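Long-range contacts in type IV pilus biogenesis factor PilY1 (Pseudomonas aeruginosa, PDB 3HX6), which primes type IV pilus assembly and supports calcium-dependent twitching motility and adhesion to host cells: residues Gln394-Leu399 / Ile414-Pro419; Gly488-Phe493 / Gln515-Ser520. The protein carries 3 engineered substitutions. All coordinates share one frame; numbering follows the deposited sequence.

Interaction 1 (Gln394-Leu399 / Ile414-Pro419)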
ATOM      1  N   GLN A 394      21.676  29.364  -4.804  1.00 17.86           N
ATOM      2  CA  GLN A 394      20.786  29.743  -3.727  1.00 18.11           C
ATOM      3  C   GLN A 394      19.328  29.586  -4.143  1.00 17.37           C
ATOM      4  O   GLN A 394      18.976  29.777  -5.308  1.00 17.67           O
ATOM      5  CB  GLN A 394      21.047  31.200  -3.334  1.00 18.81           C
ATOM      6  CG  GLN A 394      20.088  31.760  -2.299  1.00 20.03           C
ATOM      7  CD  GLN A 394      20.279  33.256  -2.096  1.00 24.83           C
ATOM      8  OE1 GLN A 394      20.196  34.035  -3.048  1.00 23.46           O
ATOM      9  NE2 GLN A 394      20.534  33.662  -0.860  1.00 22.74           N
ATOM     10  N   GLN A 395      18.494  29.209  -3.182  1.00 14.44           N
ATOM     11  CA  GLN A 395      17.057  29.085  -3.388  1.00 14.06           C
ATOM     12  C   GLN A 395      16.511  29.835  -2.176  1.00 16.27           C
ATOM     13  O   GLN A 395      17.204  29.971  -1.160  1.00 15.72           O
ATOM     14  CB  GLN A 395      16.591  27.623  -3.351  1.00 13.71           C
ATOM     15  CG  GLN A 395      17.228  26.690  -4.387  1.00 12.45           C
ATOM     16  CD  GLN A 395      16.806  26.973  -5.826  1.00 15.44           C
ATOM     17  OE1 GLN A 395      17.340  26.373  -6.768  1.00 16.04           O
ATOM     18  NE2 GLN A 395      15.845  27.875  -6.006  1.00  9.85           N
ATOM     19  N   THR A 396      15.286  30.332  -2.272  1.00 16.07           N
ATOM     20  CA  THR A 396      14.704  31.064  -1.159  1.00 15.93           C
ATOM     21  C   THR A 396      13.244  30.706  -0.958  1.00 15.07           C
ATOM     22  O   THR A 396      12.584  30.212  -1.868  1.00 15.79           O
ATOM     23  CB  THR A 396      14.786  32.593  -1.401  1.00 16.96           C
ATOM     24  OG1 THR A 396      14.309  32.889  -2.720  1.00 19.57           O
ATOM     25  CG2 THR A 396      16.222  33.093  -1.267  1.00 16.36           C
ATOM     26  N   LEU A 397      12.754  30.922   0.253  1.00 15.54           N
ATOM     27  CA  LEU A 397      11.348  30.706   0.538  1.00 16.60           C
ATOM     28  C   LEU A 397      10.858  32.128   0.310  1.00 18.88           C
ATOM     29  O   LEU A 397      11.185  33.036   1.074  1.00 18.15           O
ATOM     30  CB  LEU A 397      11.154  30.256   1.982  1.00 16.52           C
ATOM     31  CG  LEU A 397      11.635  28.818   2.200  1.00 16.94           C
ATOM     32  CD1 LEU A 397      11.353  28.386   3.628  1.00 15.05           C
ATOM     33  CD2 LEU A 397      10.922  27.894   1.208  1.00 15.40           C
ATOM     34  N   ASP A 398      10.104  32.320  -0.764  1.00 20.70           N
ATOM     35  CA  ASP A 398       9.654  33.648  -1.148  1.00 22.46           C
ATOM     36  C   ASP A 398       8.289  34.117  -0.714  1.00 23.74           C
ATOM     37  O   ASP A 398       7.989  35.304  -0.817  1.00 22.79           O
ATOM     38  CB  ASP A 398       9.752  33.792  -2.664  1.00 21.99           C
ATOM     39  CG  ASP A 398      11.154  33.571  -3.168  1.00 24.09           C
ATOM     40  OD1 ASP A 398      12.099  33.829  -2.395  1.00 26.59           O
ATOM     41  OD2 ASP A 398      11.314  33.147  -4.328  1.00 26.16           O
ATOM     42  N   LEU A 399       7.458  33.210  -0.226  1.00 23.93           N
ATOM     43  CA  LEU A 399       6.126  33.620   0.158  1.00 24.89           C
ATOM     44  C   LEU A 399       5.443  32.666   1.120  1.00 23.06           C
ATOM     45  O   LEU A 399       5.547  31.447   0.992  1.00 20.22           O
ATOM     46  CB  LEU A 399       5.281  33.775  -1.115  1.00 28.41           C
ATOM     47  CG  LEU A 399       3.835  34.277  -1.093  1.00 30.91           C
ATOM     48  CD1 LEU A 399       2.909  33.241  -0.486  1.00 33.44           C
ATOM     49  CD2 LEU A 399       3.779  35.590  -0.331  1.00 34.48           C
ATOM     50  N   ILE A 414       5.919  29.167  -0.608  1.00 15.36           N
ATOM     51  CA  ILE A 414       6.349  28.919  -1.976  1.00 15.74           C
ATOM     52  C   ILE A 414       7.840  29.180  -2.040  1.00 15.68           C
ATOM     53  O   ILE A 414       8.334  30.168  -1.497  1.00 14.86           O
ATOM     54  CB  ILE A 414       5.622  29.843  -2.989  1.00 17.98           C
ATOM     55  CG1 ILE A 414       4.149  29.438  -3.093  1.00 18.03           C
ATOM     56  CG2 ILE A 414       6.282  29.758  -4.362  1.00 14.11           C
ATOM     57  CD1 ILE A 414       3.232  30.387  -2.368  1.00 25.68           C
ATOM     58  N   ALA A 415       8.553  28.276  -2.696  1.00 15.97           N
ATOM     59  CA  ALA A 415       9.993  28.394  -2.829  1.00 16.48           C
ATOM     60  C   ALA A 415      10.340  28.824  -4.242  1.00 15.74           C
ATOM     61  O   ALA A 415       9.544  28.652  -5.164  1.00 15.60           O
ATOM     62  CB  ALA A 415      10.653  27.049  -2.520  1.00 16.11           C
ATOM     63  N   SER A 416      11.535  29.382  -4.400  1.00 17.01           N
ATOM     64  CA  SER A 416      12.031  29.809  -5.702  1.00 16.52           C
ATOM     65  C   SER A 416      12.302  28.549  -6.513  1.00 17.86           C
ATOM     66  O   SER A 416      12.237  27.432  -5.982  1.00 16.85           O
ATOM     67  CB  SER A 416      13.331  30.599  -5.537  1.00 17.26           C
ATOM     68  OG  SER A 416      14.303  29.840  -4.829  1.00 15.50           O
ATOM     69  N   GLN A 417      12.616  28.726  -7.792  1.00 15.72           N
ATOM     70  CA  GLN A 417      12.885  27.596  -8.671  1.00 18.08           C
ATOM     71  C   GLN A 417      14.067  27.913  -9.584  1.00 19.09           C
ATOM     72  O   GLN A 417      13.974  27.820 -10.804  1.00 19.03           O
ATOM     73  CB  GLN A 417      11.638  27.287  -9.503  1.00 19.34           C
ATOM     74  CG  GLN A 417      11.723  26.029 -10.350  1.00 22.08           C
ATOM     75  CD  GLN A 417      10.404  25.724 -11.036  1.00 23.45           C
ATOM     76  OE1 GLN A 417       9.736  24.736 -10.724  1.00 28.88           O
ATOM     77  NE2 GLN A 417      10.018  26.575 -11.965  1.00 21.09           N
ATOM     78  N   ASN A 418      15.182  28.287  -8.973  1.00 18.58           N
ATOM     79  CA  ASN A 418      16.383  28.634  -9.714  1.00 18.38           C
ATOM     80  C   ASN A 418      17.086  27.372 -10.180  1.00 19.10           C
ATOM     81  O   ASN A 418      17.222  26.408  -9.427  1.00 20.05           O
ATOM     82  CB  ASN A 418      17.311  29.447  -8.823  1.00 18.32           C
ATOM     83  CG  ASN A 418      16.612  30.632  -8.201  1.00 20.58           C
ATOM     84  OD1 ASN A 418      16.834  30.959  -7.034  1.00 22.20           O
ATOM     85  ND2 ASN A 418      15.760  31.288  -8.980  1.00 19.42           N
ATOM     86  N   PRO A 419      17.525  27.352 -11.440  1.00 19.31           N
ATOM     87  CA  PRO A 419      18.211  26.159 -11.931  1.00 20.74           C
ATOM     88  C   PRO A 419      19.637  26.089 -11.401  1.00 19.61           C
ATOM     89  O   PRO A 419      20.195  27.088 -10.951  1.00 20.26           O
ATOM     90  CB  PRO A 419      18.156  26.334 -13.446  1.00 22.87           C
ATOM     91  CG  PRO A 419      18.245  27.826 -13.607  1.00 23.32           C
ATOM     92  CD  PRO A 419      17.322  28.337 -12.518  1.00 21.23           C
TER

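Interaction 2 (Gly488-Phe493 / Gln515-Ser520)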
ATOM      1  N   GLY A 488      16.941  22.098  -4.854  1.00 17.54           N
ATOM      2  CA  GLY A 488      16.614  22.664  -3.555  1.00 16.94           C
ATOM      3  C   GLY A 488      15.425  23.610  -3.652  1.00 16.51           C
ATOM      4  O   GLY A 488      14.986  24.183  -2.657  1.00 14.00           O
ATOM      5  N   GLY A 489      14.896  23.769  -4.860  1.00 15.39           N
ATOM      6  CA  GLY A 489      13.772  24.669  -5.050  1.00 15.19           C
ATOM      7  C   GLY A 489      12.443  23.988  -5.312  1.00 15.45           C
ATOM      8  O   GLY A 489      12.271  22.791  -5.067  1.00 14.55           O
ATOM      9  N   ARG A 490      11.501  24.768  -5.825  1.00 12.56           N
ATOM     10  CA  ARG A 490      10.163  24.292  -6.133  1.00 15.63           C
ATOM     11  C   ARG A 490      10.180  23.252  -7.244  1.00 15.33           C
ATOM     12  O   ARG A 490      10.846  23.435  -8.262  1.00 16.22           O
ATOM     13  CB  ARG A 490       9.303  25.484  -6.562  1.00 18.72           C
ATOM     14  CG  ARG A 490       7.905  25.161  -7.036  1.00 25.14           C
ATOM     15  CD  ARG A 490       7.501  26.170  -8.106  1.00 25.74           C
ATOM     16  NE  ARG A 490       7.909  27.505  -7.708  1.00 29.32           N
ATOM     17  CZ  ARG A 490       8.177  28.499  -8.544  1.00 25.74           C
ATOM     18  NH1 ARG A 490       8.075  28.327  -9.852  1.00 26.68           N
ATOM     19  NH2 ARG A 490       8.576  29.663  -8.058  1.00 27.56           N
ATOM     20  N   THR A 491       9.442  22.165  -7.047  1.00 14.05           N
ATOM     21  CA  THR A 491       9.339  21.113  -8.054  1.00 16.20           C
ATOM     22  C   THR A 491       8.539  21.672  -9.229  1.00 19.09           C
ATOM     23  O   THR A 491       7.824  22.664  -9.074  1.00 20.65           O
ATOM     24  CB  THR A 491       8.591  19.897  -7.493  1.00 15.59           C
ATOM     25  OG1 THR A 491       7.417  20.355  -6.809  1.00 15.93           O
ATOM     26  CG2 THR A 491       9.474  19.114  -6.507  1.00 14.99           C
ATOM     27  N   SER A 492       8.657  21.045 -10.399  1.00 20.26           N
ATOM     28  CA  SER A 492       7.921  21.500 -11.568  1.00 21.30           C
ATOM     29  C   SER A 492       6.571  20.789 -11.624  1.00 22.80           C
ATOM     30  O   SER A 492       5.782  20.985 -12.544  1.00 25.54           O
ATOM     31  CB  SER A 492       8.718  21.225 -12.850  1.00 21.96           C
ATOM     32  OG  SER A 492       8.962  19.840 -13.018  1.00 27.30           O
ATOM     33  N   PHE A 493       6.312  19.961 -10.622  1.00 22.70           N
ATOM     34  CA  PHE A 493       5.059  19.226 -10.535  1.00 19.84           C
ATOM     35  C   PHE A 493       4.550  19.409  -9.112  1.00 20.59           C
ATOM     36  O   PHE A 493       5.333  19.699  -8.206  1.00 19.40           O
ATOM     37  CB  PHE A 493       5.311  17.749 -10.845  1.00 19.45           C
ATOM     38  CG  PHE A 493       6.397  17.133 -10.007  1.00 20.64           C
ATOM     39  CD1 PHE A 493       6.113  16.606  -8.753  1.00 19.21           C
ATOM     40  CD2 PHE A 493       7.710  17.101 -10.466  1.00 19.50           C
ATOM     41  CE1 PHE A 493       7.118  16.053  -7.966  1.00 21.20           C
ATOM     42  CE2 PHE A 493       8.724  16.553  -9.691  1.00 20.18           C
ATOM     43  CZ  PHE A 493       8.431  16.029  -8.440  1.00 21.31           C
ATOM     44  N   GLN A 515       1.128  33.109 -11.495  1.00 35.18           N
ATOM     45  CA  GLN A 515       1.659  31.813 -11.904  1.00 32.65           C
ATOM     46  C   GLN A 515       1.136  30.627 -11.092  1.00 30.52           C
ATOM     47  O   GLN A 515       1.192  30.643  -9.862  1.00 28.42           O
ATOM     48  CB  GLN A 515       3.185  31.843 -11.802  1.00 35.95           C
ATOM     49  CG  GLN A 515       3.883  30.858 -12.710  1.00 39.45           C
ATOM     50  CD  GLN A 515       4.593  31.553 -13.848  1.00 41.75           C
ATOM     51  OE1 GLN A 515       4.023  32.423 -14.507  1.00 42.75           O
ATOM     52  NE2 GLN A 515       5.843  31.174 -14.089  1.00 42.53           N
ATOM     53  N   ASN A 516       0.618  29.605 -11.775  1.00 27.41           N
ATOM     54  CA  ASN A 516       0.157  28.413 -11.070  1.00 26.16           C
ATOM     55  C   ASN A 516       1.428  27.657 -10.728  1.00 25.87           C
ATOM     56  O   ASN A 516       2.145  27.178 -11.610  1.00 25.95           O
ATOM     57  CB  ASN A 516      -0.749  27.550 -11.943  1.00 26.03           C
ATOM     58  CG  ASN A 516      -2.110  28.173 -12.150  1.00 28.04           C
ATOM     59  OD1 ASN A 516      -2.668  28.782 -11.235  1.00 25.31           O
ATOM     60  ND2 ASN A 516      -2.657  28.018 -13.351  1.00 24.75           N
ATOM     61  N   VAL A 517       1.698  27.553  -9.436  1.00 23.36           N
ATOM     62  CA  VAL A 517       2.907  26.917  -8.959  1.00 22.71           C
ATOM     63  C   VAL A 517       2.649  25.820  -7.932  1.00 21.36           C
ATOM     64  O   VAL A 517       1.633  25.825  -7.240  1.00 18.43           O
ATOM     65  CB  VAL A 517       3.825  28.009  -8.356  1.00 24.17           C
ATOM     66  CG1 VAL A 517       4.753  27.430  -7.345  1.00 28.31           C
ATOM     67  CG2 VAL A 517       4.601  28.698  -9.467  1.00 27.01           C
ATOM     68  N   ALA A 518       3.576  24.872  -7.850  1.00 18.67           N
ATOM     69  CA  ALA A 518       3.466  23.798  -6.881  1.00 18.36           C
ATOM     70  C   ALA A 518       3.778  24.406  -5.518  1.00 17.55           C
ATOM     71  O   ALA A 518       4.620  25.298  -5.410  1.00 15.67           O
ATOM     72  CB  ALA A 518       4.468  22.699  -7.201  1.00 16.35           C
ATOM     73  N   VAL A 519       3.086  23.943  -4.486  1.00 17.22           N
ATOM     74  CA  VAL A 519       3.323  24.436  -3.133  1.00 18.11           C
ATOM     75  C   VAL A 519       4.480  23.611  -2.577  1.00 17.91           C
ATOM     76  O   VAL A 519       4.428  22.386  -2.600  1.00 17.56           O
ATOM     77  CB  VAL A 519       2.077  24.245  -2.239  1.00 18.19           C
ATOM     78  CG1 VAL A 519       2.443  24.461  -0.762  1.00 17.64           C
ATOM     79  CG2 VAL A 519       0.986  25.226  -2.664  1.00 18.90           C
ATOM     80  N   SER A 520       5.519  24.272  -2.081  1.00 15.20           N
ATOM     81  CA  SER A 520       6.665  23.542  -1.559  1.00 16.43           C
ATOM     82  C   SER A 520       6.587  23.271  -0.066  1.00 16.31           C
ATOM     83  O   SER A 520       7.167  22.306   0.425  1.00 16.31           O
ATOM     84  CB  SER A 520       7.956  24.296  -1.875  1.00 17.10           C
ATOM     85  OG  SER A 520       8.163  24.350  -3.272  1.00 18.22           O
TER
HETATM   86  O   HOH W   1       7.901  21.743  -4.491  1.00 12.48           O

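Interaction 1 (Gln394-Leu399 / Ile414-Pro419)
Thr396 and Ser416 grip each other at the open end of a beta hairpin, antiparallel strands 392-405 and 408-415, which carries a classic bulge in the C-terminal beta-propeller domain of PilY1. Just before them the Gln395 side chain, bent at chi2 (-69°), brings its end close to Ser416 and Asn418, where the partner segment has already left the sheet. On its other flank Gln395 is bonded through its backbone to Tyr435 of the neighbouring strand 433-437. Thr396 is held from both ends by Ser416: its N-H gives a fairly straight bond to the hydroxyl, Thr396 N to Ser416 OG 2.8 Å, and its carbonyl takes the return bond, Ser416 N to Thr396 O 2.9 Å. The serine oxygen reaches this N-H because chi1 (56°) sets OG between its own backbone N and carbonyl carbon. The same Thr396 O also meets a C-H group, with Ala415 CA 3.3 Å away. Leu397 and Ala415 form a non-hydrogen-bonded pair whose side chains share one sheet face, Leu397 CD2 resting 3.8 Å from Ala415 CB; Leu397 also touches Leu436. Asp398 is the extra residue of the bulge. Its N donates to Ile414 O at 2.9 Å, and the N of Leu399 makes a second, weak bond to that same oxygen, so two successive residues face Ile414 and the register slips by one. Beyond the bulge, Leu399 and Ile414 point the same way, side by side, both against Tyr510. Ile414 N returns a bond to Leu399 O at 2.8 Å, and the methyl ends pack tightly, Leu399 CD1 only 3.4 Å from Ile414 CD1.

Interaction 2 (Gly488-Phe493 / Gln515-Ser520)
Arg490 crosses Val517 at about a right angle where the irregular loop between strands 477-483 and 510-511 packs on the chain leaving the short antiparallel pair 510-511/516-517. This is loop packing beside the large mixed sheet of the PilY1 C-terminal domain, built from van der Waals contacts and a water bridge. Arg490 starts with CG anti to its backbone N (chi1 175°), then bends at chi2 and chi3, which lays its aliphatic part along residues 517-520 and turns the guanidinium across Val517. CG2 of Val517 sits over one face of that group, 3.4 Å above the plane and displaced toward its rim; the nearest guanidinium atom is Arg490 NH1, 3.5 Å from Val517 CG2. The charged end is also held from outside, NH2 donating to Ala415 O. Nearer the backbone, Arg490 CG lies 3.7 Å from Ala518 O, and Arg490 CB is 3.7 Å from Ser520 OG, so the first part of the side chain spans from the serine hydroxyl to the alanine carbonyl. Val517 also touches Ile414 of strand 408-415. Ala518 directs its methyl group into the bend of 491-493, with CB 3.3 Å from Phe493 O. That bend is fixed by its own bond: Thr491 turns OG1 between its backbone N and carbonyl carbon (chi1 46°), and the hydroxyl donates to Phe493 O at 2.6 Å, nearly in line with the C=O. The Phe493 ring folds back so that Thr491 CB stands over the centre of one ring face. The CB of Phe493 points away from 515-520, and the ring also touches Asn552 and Pro555. A water joins the two segments, accepting from Thr491 N at 3.0 Å and hydrogen-bonded, in a direction not settled, to Ser520 OG at 2.9 Å.

From the N terminus, interaction 1 comes first: it joins the open ends of the hairpin 392-405/408-415, closing a loop of 14 residues. The chain then runs through strands 433-437, 454-456, 459-466 and 477-483 before interaction 2 closes a second, later loop that includes strand 510-511. The two loops follow in series, neither nested nor crossed, yet their centres lie only 9 Å apart. Arg490 links them, probably hydrogen-bonding to the backbone of residues 415-416. Strand 521-524, directly after interaction 2, inserts between strands 408-415 and 477-483 and so joins the hairpin to 477-483 in the mixed sheet, while the loop holding 488-493 packs against it.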